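Local coordinates for protein glucuronan lyase A (Trichoderma reesei, PDB 2ZZJ) that probably cleaves beta-1,4-linked glucuronan within the chain, as an endo-acting polysaccharide lyase with a beta-jelly-roll fold and a bound calcium ion, at residues V24-N29 and S36-T41; G50-E55 and N202-D207; Y120-N125 and R135-R140. All blocks are in the same frame, centred on the assembly; numbering follows the deposited sequence.

Contact 1. Residues V24-N29 and S36-T41; sequences VSEVSN and SALKMT. With CA (calcium ion), chain B.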
loop_
_atom_site.group_PDB
_atom_site.type_symbol
_atom_site.label_atom_id
_atom_site.label_comp_id
_atom_site.label_asym_id
_atom_site.label_seq_id
_atom_site.Cartn_x
_atom_site.Cartn_y
_atom_site.Cartn_z
ATOM N N VAL A 24 -1.375 -7.814 14.053
ATOM C CA VAL A 24 -1.829 -6.433 13.844
ATOM C C VAL A 24 -2.450 -6.056 15.173
ATOM O O VAL A 24 -3.438 -6.689 15.615
ATOM C CB VAL A 24 -2.912 -6.308 12.742
ATOM C CG1 VAL A 24 -3.456 -4.865 12.652
ATOM C CG2 VAL A 24 -2.383 -6.750 11.349
ATOM N N SER A 25 -1.897 -5.055 15.830
ATOM C CA SER A 25 -2.412 -4.678 17.140
ATOM C C SER A 25 -2.397 -3.177 17.342
ATOM O O SER A 25 -1.688 -2.461 16.618
ATOM C CB SER A 25 -1.574 -5.361 18.227
ATOM O OG SER A 25 -0.237 -4.925 18.142
ATOM N N GLU A 26 -3.161 -2.694 18.327
ATOM C CA GLU A 26 -3.092 -1.282 18.727
ATOM C C GLU A 26 -2.043 -1.080 19.785
ATOM O O GLU A 26 -1.929 -1.899 20.714
ATOM C CB GLU A 26 -4.442 -0.806 19.292
ATOM C CG GLU A 26 -5.561 -1.047 18.397
ATOM C CD GLU A 26 -6.877 -0.589 18.974
ATOM O OE1 GLU A 26 -6.979 -0.460 20.223
ATOM O OE2 GLU A 26 -7.811 -0.380 18.186
ATOM N N VAL A 27 -1.255 -0.007 19.645
ATOM C CA VAL A 27 -0.217 0.327 20.608
ATOM C C VAL A 27 -0.363 1.793 20.993
ATOM O O VAL A 27 -0.993 2.562 20.263
ATOM C CB VAL A 27 1.207 0.051 20.025
ATOM C CG1 VAL A 27 1.343 -1.421 19.620
ATOM C CG2 VAL A 27 1.523 0.998 18.809
ATOM N N SER A 28 0.189 2.165 22.150
ATOM C CA SER A 28 0.179 3.538 22.619
ATOM C C SER A 28 1.576 4.122 22.843
ATOM O O SER A 28 1.715 5.312 23.180
ATOM C CB SER A 28 -0.698 3.656 23.889
ATOM O OG SER A 28 -0.386 2.609 24.811
ATOM N N ASN A 29 2.611 3.307 22.633
ATOM C CA ASN A 29 4.004 3.748 22.855
ATOM C C ASN A 29 4.732 4.301 21.648
ATOM O O ASN A 29 5.691 5.050 21.793
ATOM C CB ASN A 29 4.857 2.635 23.485
ATOM C CG ASN A 29 4.946 1.385 22.614
ATOM O OD1 ASN A 29 4.054 1.101 21.799
ATOM N ND2 ASN A 29 6.021 0.611 22.805
ATOM N N SER A 36 -2.846 6.514 19.985
ATOM C CA SER A 36 -2.963 5.175 19.459
ATOM C C SER A 36 -2.338 5.105 18.080
ATOM O O SER A 36 -2.406 6.077 17.321
ATOM C CB SER A 36 -4.433 4.806 19.344
ATOM O OG SER A 36 -4.555 3.408 19.180
ATOM N N ALA A 37 -1.731 3.967 17.772
ATOM C CA ALA A 37 -1.360 3.656 16.377
ATOM C C ALA A 37 -1.494 2.149 16.165
ATOM O O ALA A 37 -1.754 1.416 17.124
ATOM C CB ALA A 37 0.038 4.132 16.094
ATOM N N LEU A 38 -1.273 1.678 14.939
ATOM C CA LEU A 38 -1.324 0.254 14.653
ATOM C C LEU A 38 0.059 -0.264 14.419
ATOM O O LEU A 38 0.845 0.407 13.761
ATOM C CB LEU A 38 -2.177 -0.022 13.420
ATOM C CG LEU A 38 -3.659 0.325 13.584
ATOM C CD1 LEU A 38 -4.422 0.140 12.263
ATOM C CD2 LEU A 38 -4.314 -0.527 14.694
ATOM N N LYS A 39 0.358 -1.441 14.973
ATOM C CA LYS A 39 1.642 -2.112 14.744
ATOM C C LYS A 39 1.386 -3.377 13.932
ATOM O O LYS A 39 0.564 -4.213 14.326
ATOM C CB LYS A 39 2.313 -2.473 16.071
ATOM C CG LYS A 39 3.666 -3.161 15.888
ATOM C CD LYS A 39 4.355 -3.441 17.222
ATOM C CE LYS A 39 3.534 -4.427 18.057
ATOM N NZ LYS A 39 4.447 -4.991 19.132
ATOM N N MET A 40 2.059 -3.515 12.788
ATOM C CA MET A 40 1.955 -4.712 11.957
ATOM C C MET A 40 3.285 -5.449 12.043
ATOM O O MET A 40 4.346 -4.823 11.913
ATOM C CB MET A 40 1.704 -4.363 10.479
ATOM C CG MET A 40 0.248 -4.004 10.124
ATOM S SD MET A 40 -0.366 -2.654 11.098
ATOM C CE MET A 40 -1.725 -2.148 10.036
ATOM N N THR A 41 3.235 -6.756 12.272
ATOM C CA THR A 41 4.472 -7.579 12.249
ATOM C C THR A 41 4.311 -8.798 11.359
ATOM O O THR A 41 3.173 -9.305 11.145
ATOM C CB THR A 41 4.956 -7.995 13.672
ATOM O OG1 THR A 41 4.225 -9.147 14.130
ATOM C CG2 THR A 41 4.809 -6.846 14.650
HETATM CA CA CA B . -3.164 8.012 16.164
HETATM O O HOH W 1 1.286 -6.180 16.050
HETATM O O HOH W 2 1.518 -5.392 20.451
HETATM O O HOH W 3 -4.863 8.054 17.977
HETATM O O HOH W 4 -4.177 9.880 15.029
#

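Contact 2. Residues G50-E55 and N202-D207; sequences GRYHSE and NSWHDD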
loop_
_atom_site.group_PDB
_atom_site.type_symbol
_atom_site.label_atom_id
_atom_site.label_comp_id
_atom_site.label_asym_id
_atom_site.label_seq_id
_atom_site.Cartn_x
_atom_site.Cartn_y
_atom_site.Cartn_z
ATOM N N GLY A 50 3.003 -20.414 1.842
ATOM C CA GLY A 50 1.978 -19.357 1.711
ATOM C C GLY A 50 2.514 -17.923 1.756
ATOM O O GLY A 50 3.717 -17.686 1.589
ATOM N N ARG A 51 1.622 -16.964 2.006
ATOM C CA ARG A 51 1.986 -15.540 1.914
ATOM C C ARG A 51 2.011 -14.878 3.274
ATOM O O ARG A 51 1.646 -15.490 4.274
ATOM C CB ARG A 51 1.100 -14.804 0.891
ATOM C CG ARG A 51 1.442 -15.193 -0.540
ATOM C CD ARG A 51 0.625 -14.464 -1.577
ATOM N NE ARG A 51 0.958 -14.843 -2.962
ATOM C CZ ARG A 51 0.460 -15.911 -3.590
ATOM N NH1 ARG A 51 -0.397 -16.714 -2.961
ATOM N NH2 ARG A 51 0.794 -16.175 -4.855
ATOM N N TYR A 52 2.495 -13.632 3.320
ATOM C CA TYR A 52 2.862 -13.008 4.573
ATOM C C TYR A 52 2.250 -11.603 4.643
ATOM O O TYR A 52 2.973 -10.601 4.677
ATOM C CB TYR A 52 4.382 -12.892 4.631
ATOM C CG TYR A 52 5.169 -14.187 4.844
ATOM C CD1 TYR A 52 5.428 -14.667 6.125
ATOM C CD2 TYR A 52 5.733 -14.878 3.747
ATOM C CE1 TYR A 52 6.204 -15.852 6.326
ATOM C CE2 TYR A 52 6.510 -16.047 3.942
ATOM C CZ TYR A 52 6.729 -16.512 5.225
ATOM O OH TYR A 52 7.510 -17.649 5.412
ATOM N N HIS A 53 0.920 -11.540 4.661
ATOM C CA HIS A 53 0.191 -10.262 4.765
ATOM C C HIS A 53 -0.165 -9.978 6.209
ATOM O O HIS A 53 -0.798 -10.805 6.880
ATOM C CB HIS A 53 -1.157 -10.342 4.052
ATOM C CG HIS A 53 -1.091 -10.521 2.579
ATOM N ND1 HIS A 53 -1.050 -11.766 1.984
ATOM C CD2 HIS A 53 -1.173 -9.623 1.570
ATOM C CE1 HIS A 53 -1.081 -11.624 0.676
ATOM N NE2 HIS A 53 -1.159 -10.334 0.397
ATOM N N SER A 54 0.191 -8.796 6.694
ATOM C CA SER A 54 -0.390 -8.279 7.949
ATOM C C SER A 54 -0.984 -6.905 7.597
ATOM O O SER A 54 -0.255 -5.919 7.534
ATOM C CB SER A 54 0.656 -8.152 9.049
ATOM O OG SER A 54 1.034 -9.407 9.574
ATOM N N GLU A 55 -2.290 -6.848 7.332
ATOM C CA GLU A 55 -2.912 -5.673 6.701
ATOM C C GLU A 55 -4.278 -5.361 7.331
ATOM O O GLU A 55 -4.900 -6.238 7.973
ATOM C CB GLU A 55 -3.144 -5.917 5.187
ATOM C CG GLU A 55 -1.862 -5.943 4.314
ATOM C CD GLU A 55 -2.130 -6.375 2.882
ATOM O OE1 GLU A 55 -3.004 -7.267 2.666
ATOM O OE2 GLU A 55 -1.480 -5.821 1.963
ATOM N N ASN A 202 6.139 -9.621 0.577
ATOM C CA ASN A 202 5.833 -10.380 -0.637
ATOM C C ASN A 202 7.028 -11.144 -1.254
ATOM O O ASN A 202 6.884 -12.252 -1.801
ATOM C CB ASN A 202 5.097 -9.524 -1.683
ATOM C CG ASN A 202 5.812 -8.228 -2.038
ATOM O OD1 ASN A 202 6.597 -7.692 -1.276
ATOM N ND2 ASN A 202 5.463 -7.680 -3.185
ATOM N N SER A 203 8.213 -10.555 -1.156
ATOM C CA SER A 203 9.408 -11.194 -1.711
ATOM C C SER A 203 9.775 -12.491 -1.000
ATOM O O SER A 203 10.415 -13.370 -1.622
ATOM C CB SER A 203 10.596 -10.235 -1.702
ATOM O OG SER A 203 10.461 -9.264 -2.726
ATOM N N TRP A 204 9.400 -12.618 0.282
ATOM C CA TRP A 204 9.652 -13.842 1.029
ATOM C C TRP A 204 8.995 -15.025 0.305
ATOM O O TRP A 204 9.630 -16.074 0.110
ATOM C CB TRP A 204 9.113 -13.760 2.469
ATOM C CG TRP A 204 9.879 -12.901 3.408
ATOM C CD1 TRP A 204 11.088 -12.272 3.164
ATOM C CD2 TRP A 204 9.557 -12.621 4.783
ATOM N NE1 TRP A 204 11.507 -11.612 4.297
ATOM C CE2 TRP A 204 10.590 -11.800 5.297
ATOM C CE3 TRP A 204 8.475 -12.950 5.620
ATOM C CZ2 TRP A 204 10.580 -11.306 6.603
ATOM C CZ3 TRP A 204 8.470 -12.462 6.930
ATOM C CH2 TRP A 204 9.527 -11.642 7.408
ATOM N N HIS A 205 7.745 -14.851 -0.116
ATOM C CA HIS A 205 7.051 -15.894 -0.871
ATOM C C HIS A 205 7.505 -15.926 -2.336
ATOM O O HIS A 205 7.918 -16.970 -2.830
ATOM C CB HIS A 205 5.533 -15.709 -0.775
ATOM C CG HIS A 205 4.773 -16.497 -1.790
ATOM N ND1 HIS A 205 4.605 -16.068 -3.091
ATOM C CD2 HIS A 205 4.151 -17.697 -1.701
ATOM C CE1 HIS A 205 3.905 -16.972 -3.756
ATOM N NE2 HIS A 205 3.621 -17.969 -2.937
ATOM N N ASP A 206 7.442 -14.782 -3.019
ATOM C CA ASP A 206 7.741 -14.718 -4.439
ATOM C C ASP A 206 9.140 -15.251 -4.768
ATOM O O ASP A 206 9.331 -15.859 -5.827
ATOM C CB ASP A 206 7.584 -13.297 -4.976
ATOM C CG ASP A 206 6.166 -12.730 -4.787
ATOM O OD1 ASP A 206 5.225 -13.470 -4.420
ATOM O OD2 ASP A 206 5.992 -11.512 -5.014
ATOM N N ASP A 207 10.098 -15.051 -3.865
ATOM C CA ASP A 207 11.492 -15.372 -4.176
ATOM C C ASP A 207 11.888 -16.771 -3.720
ATOM O O ASP A 207 12.911 -17.302 -4.168
ATOM C CB ASP A 207 12.457 -14.364 -3.557
ATOM C CG ASP A 207 12.368 -12.985 -4.179
ATOM O OD1 ASP A 207 11.631 -12.765 -5.177
ATOM O OD2 ASP A 207 13.069 -12.104 -3.638
HETATM O O HOH W 5 2.631 -13.258 -4.911
#

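Contact 3. Residues Y120-N125 and R135-R140; sequences YSRYVN and RNIVTR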
loop_
_atom_site.group_PDB
_atom_site.type_symbol
_atom_site.label_atom_id
_atom_site.label_comp_id
_atom_site.label_asym_id
_atom_site.label_seq_id
_atom_site.Cartn_x
_atom_site.Cartn_y
_atom_site.Cartn_z
ATOM N N TYR A 120 9.228 2.733 -3.359
ATOM C CA TYR A 120 8.813 2.460 -4.727
ATOM C C TYR A 120 7.289 2.512 -4.856
ATOM O O TYR A 120 6.574 2.182 -3.906
ATOM C CB TYR A 120 9.197 1.024 -5.068
ATOM C CG TYR A 120 10.614 0.816 -5.548
ATOM C CD1 TYR A 120 10.849 0.116 -6.736
ATOM C CD2 TYR A 120 11.705 1.286 -4.808
ATOM C CE1 TYR A 120 12.144 -0.100 -7.201
ATOM C CE2 TYR A 120 13.025 1.063 -5.270
ATOM C CZ TYR A 120 13.215 0.369 -6.466
ATOM O OH TYR A 120 14.512 0.142 -6.929
ATOM N N SER A 121 6.776 2.839 -6.042
ATOM C CA SER A 121 5.355 2.610 -6.292
ATOM C C SER A 121 5.170 2.191 -7.726
ATOM O O SER A 121 6.161 2.043 -8.455
ATOM C CB SER A 121 4.473 3.822 -5.934
ATOM O OG SER A 121 3.091 3.439 -5.931
ATOM N N ARG A 122 3.925 1.970 -8.122
ATOM C CA ARG A 122 3.624 1.579 -9.498
ATOM C C ARG A 122 2.174 1.845 -9.762
ATOM O O ARG A 122 1.416 2.075 -8.831
ATOM C CB ARG A 122 3.866 0.081 -9.665
ATOM C CG ARG A 122 2.880 -0.765 -8.938
ATOM C CD ARG A 122 3.195 -2.246 -9.026
ATOM N NE ARG A 122 1.958 -3.004 -9.029
ATOM C CZ ARG A 122 1.867 -4.298 -9.332
ATOM N NH1 ARG A 122 0.693 -4.905 -9.306
ATOM N NH2 ARG A 122 2.958 -4.994 -9.666
ATOM N N TYR A 123 1.785 1.839 -11.036
ATOM C CA TYR A 123 0.392 1.718 -11.390
ATOM C C TYR A 123 0.323 0.697 -12.520
ATOM O O TYR A 123 1.358 0.375 -13.140
ATOM C CB TYR A 123 -0.215 3.059 -11.812
ATOM C CG TYR A 123 0.550 3.817 -12.891
ATOM C CD1 TYR A 123 0.266 3.632 -14.262
ATOM C CD2 TYR A 123 1.535 4.715 -12.556
ATOM C CE1 TYR A 123 0.978 4.343 -15.264
ATOM C CE2 TYR A 123 2.249 5.425 -13.536
ATOM C CZ TYR A 123 1.963 5.233 -14.901
ATOM O OH TYR A 123 2.694 5.957 -15.862
ATOM N N VAL A 124 -0.885 0.197 -12.759
ATOM C CA VAL A 124 -1.157 -0.831 -13.759
ATOM C C VAL A 124 -2.201 -0.311 -14.732
ATOM O O VAL A 124 -3.179 0.317 -14.331
ATOM C CB VAL A 124 -1.645 -2.130 -13.066
ATOM C CG1 VAL A 124 -1.954 -3.215 -14.055
ATOM C CG2 VAL A 124 -0.562 -2.638 -12.116
ATOM N N ASN A 125 -1.998 -0.562 -16.024
ATOM C CA ASN A 125 -3.035 -0.258 -17.003
ATOM C C ASN A 125 -3.071 -1.351 -18.071
ATOM O O ASN A 125 -2.167 -2.193 -18.157
ATOM C CB ASN A 125 -2.831 1.134 -17.624
ATOM C CG ASN A 125 -1.490 1.271 -18.295
ATOM O OD1 ASN A 125 -1.037 0.350 -18.979
ATOM N ND2 ASN A 125 -0.842 2.423 -18.124
ATOM N N ARG A 135 -1.754 -6.467 -20.049
ATOM C CA ARG A 135 -1.677 -5.406 -19.033
ATOM C C ARG A 135 -0.230 -4.930 -18.924
ATOM O O ARG A 135 0.697 -5.676 -19.233
ATOM C CB ARG A 135 -2.186 -5.905 -17.676
ATOM C CG ARG A 135 -1.159 -6.651 -16.858
ATOM C CD ARG A 135 -1.606 -6.800 -15.409
ATOM N NE ARG A 135 -0.800 -7.808 -14.727
ATOM C CZ ARG A 135 -0.710 -7.931 -13.405
ATOM N NH1 ARG A 135 -1.379 -7.101 -12.607
ATOM N NH2 ARG A 135 0.055 -8.881 -12.873
ATOM N N ASN A 136 -0.048 -3.684 -18.495
ATOM C CA ASN A 136 1.255 -3.065 -18.380
ATOM C C ASN A 136 1.426 -2.581 -16.943
ATOM O O ASN A 136 0.495 -2.025 -16.367
ATOM C CB ASN A 136 1.370 -1.898 -19.386
ATOM C CG ASN A 136 2.798 -1.368 -19.537
ATOM O OD1 ASN A 136 3.001 -0.168 -19.750
ATOM N ND2 ASN A 136 3.792 -2.251 -19.429
ATOM N N ILE A 137 2.599 -2.822 -16.371
ATOM C CA ILE A 137 2.949 -2.377 -15.018
ATOM C C ILE A 137 4.021 -1.304 -15.137
ATOM O O ILE A 137 5.127 -1.575 -15.622
ATOM C CB ILE A 137 3.444 -3.550 -14.140
ATOM C CG1 ILE A 137 2.377 -4.654 -14.065
ATOM C CG2 ILE A 137 3.820 -3.065 -12.731
ATOM C CD1 ILE A 137 2.840 -5.978 -13.388
ATOM N N VAL A 138 3.701 -0.082 -14.717
ATOM C CA VAL A 138 4.690 1.005 -14.735
ATOM C C VAL A 138 5.241 1.190 -13.320
ATOM O O VAL A 138 4.518 1.652 -12.439
ATOM C CB VAL A 138 4.081 2.322 -15.225
ATOM C CG1 VAL A 138 5.099 3.443 -15.146
ATOM C CG2 VAL A 138 3.534 2.175 -16.675
ATOM N N THR A 139 6.505 0.828 -13.117
ATOM C CA THR A 139 7.154 0.967 -11.819
ATOM C C THR A 139 7.864 2.296 -11.740
ATOM O O THR A 139 8.543 2.706 -12.691
ATOM C CB THR A 139 8.127 -0.196 -11.570
ATOM O OG1 THR A 139 7.367 -1.405 -11.505
ATOM C CG2 THR A 139 8.884 -0.032 -10.252
ATOM N N ARG A 140 7.686 2.985 -10.611
ATOM C CA ARG A 140 8.340 4.246 -10.363
ATOM C C ARG A 140 9.243 4.099 -9.143
ATOM O O ARG A 140 8.739 4.092 -8.002
ATOM C CB ARG A 140 7.297 5.354 -10.166
ATOM C CG ARG A 140 6.445 5.628 -11.432
ATOM C CD ARG A 140 7.359 6.085 -12.590
ATOM N NE ARG A 140 6.623 6.494 -13.789
ATOM C CZ ARG A 140 7.139 6.514 -15.021
ATOM N NH1 ARG A 140 8.406 6.130 -15.254
ATOM N NH2 ARG A 140 6.381 6.912 -16.030
#

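Contact 1. Residues V24-N29 and S36-T41
Lys39 extends CG away from its own backbone N (chi1 -179°) and then bends at chi3 (64°), which carries CE back beside Ser25 OG, 3.8 Å away. Val27 crosses this chain at about a right angle. Its CG1, set beside its own backbone N (chi1 -58°), rests 3.8 Å from Lys39 CB. CG2 of Val27 lies 3.7 Å from Ala37 O. Were Val27 cut back to an alanine, the lysine stem would probably lose one apolar wall, at CB and CE, opening a gap beside it. One water joins Ser25 OG to Lys39 O. A second bonds to the same hydroxyl and accepts a weak bond from Lys39 NZ. The two strands form an antiparallel beta hairpin, with Ser25 and Lys39 as one hydrogen-bonded pair and Val27 and Ala37 as the next. Lys39 N bonds to Ser25 O at 2.8 Å. On the other face Val24 and Met40 lie side by side, Val24 CG2 being 4.0 Å from Met40 CG. Glu26 CG packs on Leu38 CD2 at 3.9 Å, and its carboxylate accepts from Leu10 N. Beside the hairpin Ser36 O binds the calcium at 2.4 Å, together with two waters, Asp7 O, Lys33 O and Asp222 OD2.

Contact 2. Residues G50-E55 and N202-D207
Arg51 lies over one face of the His205 ring. Its CG makes a CH-pi contact, 3.9 Å from the ring centroid. Further along the extended side chain, Arg51 NH2 comes to 3.4 Å from His205 CE1, with the guanidinium turned 35° from the ring plane. At the edge of the same ring, Gly50 O sits 3.3 Å from His205 CD2. Tyr52 and Trp204 form the second half of the contact, a T-shaped stack. The tryptophan turns its edge down on the tyrosine face, with the planes at 88° and Trp204 CE3 over the middle of the Tyr52 ring. The centroids of the Tyr52 ring and the six-membered Trp204 ring are 4.9 Å apart.

In the next shell, His205 ND1 donates to Asp206 OD1 at 3.0 Å, nearly in the imidazole plane. A water accepts from Arg51 NE at 3.0 Å and donates to Asp206 OD1 at 2.6 Å. Thr45 N and Tyr87 OH position the two rings, through Tyr52 OH and Trp204 NE1. This is helix-on-loop packing, away from the calcium site: the two side-chain pairs seat helix 202-207 on the loop leading into strand 53-63. The bond from ND1 helps fix the rotation of His205, keeping one face against Arg51. Asp206 OD1 takes two bonds. Close to Arg51 and linked to it by the water, Asp206 probably offsets part of its positive charge.

Contact 3. Residues Y120-N125 and R135-R140
Tyr123, which buries the most surface in this contact, lies side by side with Val138. Val138 CB approaches one face of the tyrosine ring in a CH-pi contact, 3.8 Å from the centroid and 20° off the normal. Val138 CG1 reaches the phenol end, 3.6 Å from Tyr123 OH. Tyr123 has chi1 at 52°, its ring set between backbone N and carbonyl carbon, which swings it over the neighbouring strand. The hydroxyl bonds to Glu180, outside the hairpin. Arg140, which buries nearly as much, forms a salt bridge with the same Glu180. The Arg140 guanidinium comes near Tyr123 OH, its plane turned 61° from the ring, and Val138 CG1 lies over one of its faces. Arg140 N bonds to Ser121 O at 2.8 Å. Val138 N meets Tyr123 O at 2.9 Å.

On the other face, Arg122 NH2 is 3.7 Å from Ile137 CG2, while Arg122 NE is held by Ser109 O. Val124 CG2 packs on Ile137 CG1 at 4.1 Å. Hydrogen-bonded pairs alternate with non-hydrogen-bonded ones from Ser121-Arg140 to Asn125-Asn136, the mark of antiparallel pairing. As strands 118-126 and 135-145 are consecutive, they form a beta hairpin at one end of a jelly-roll sheet.

In the fold
From the N terminus, contact 1 comes first. It closes a short loop between strands 23-27 and 37-43, beside the calcium site. The chain then runs into 50-55, where contact 2 opens. Contact 2 closes only at helix 202-207, after a long, strand-rich course. Contact 3 falls within that course and closes its own hairpin loop between 120-125 and 135-140. Contacts 1 and 2 touch through Thr41 O and Ser54 OG, a probable hydrogen bond between the two sheets. Contacts 2 and 3 reach the same sheet, with nearest atoms about 7 Å apart. Contacts 1 and 3 lie on opposite sides of the chain's centre, their centres about 30 Å apart.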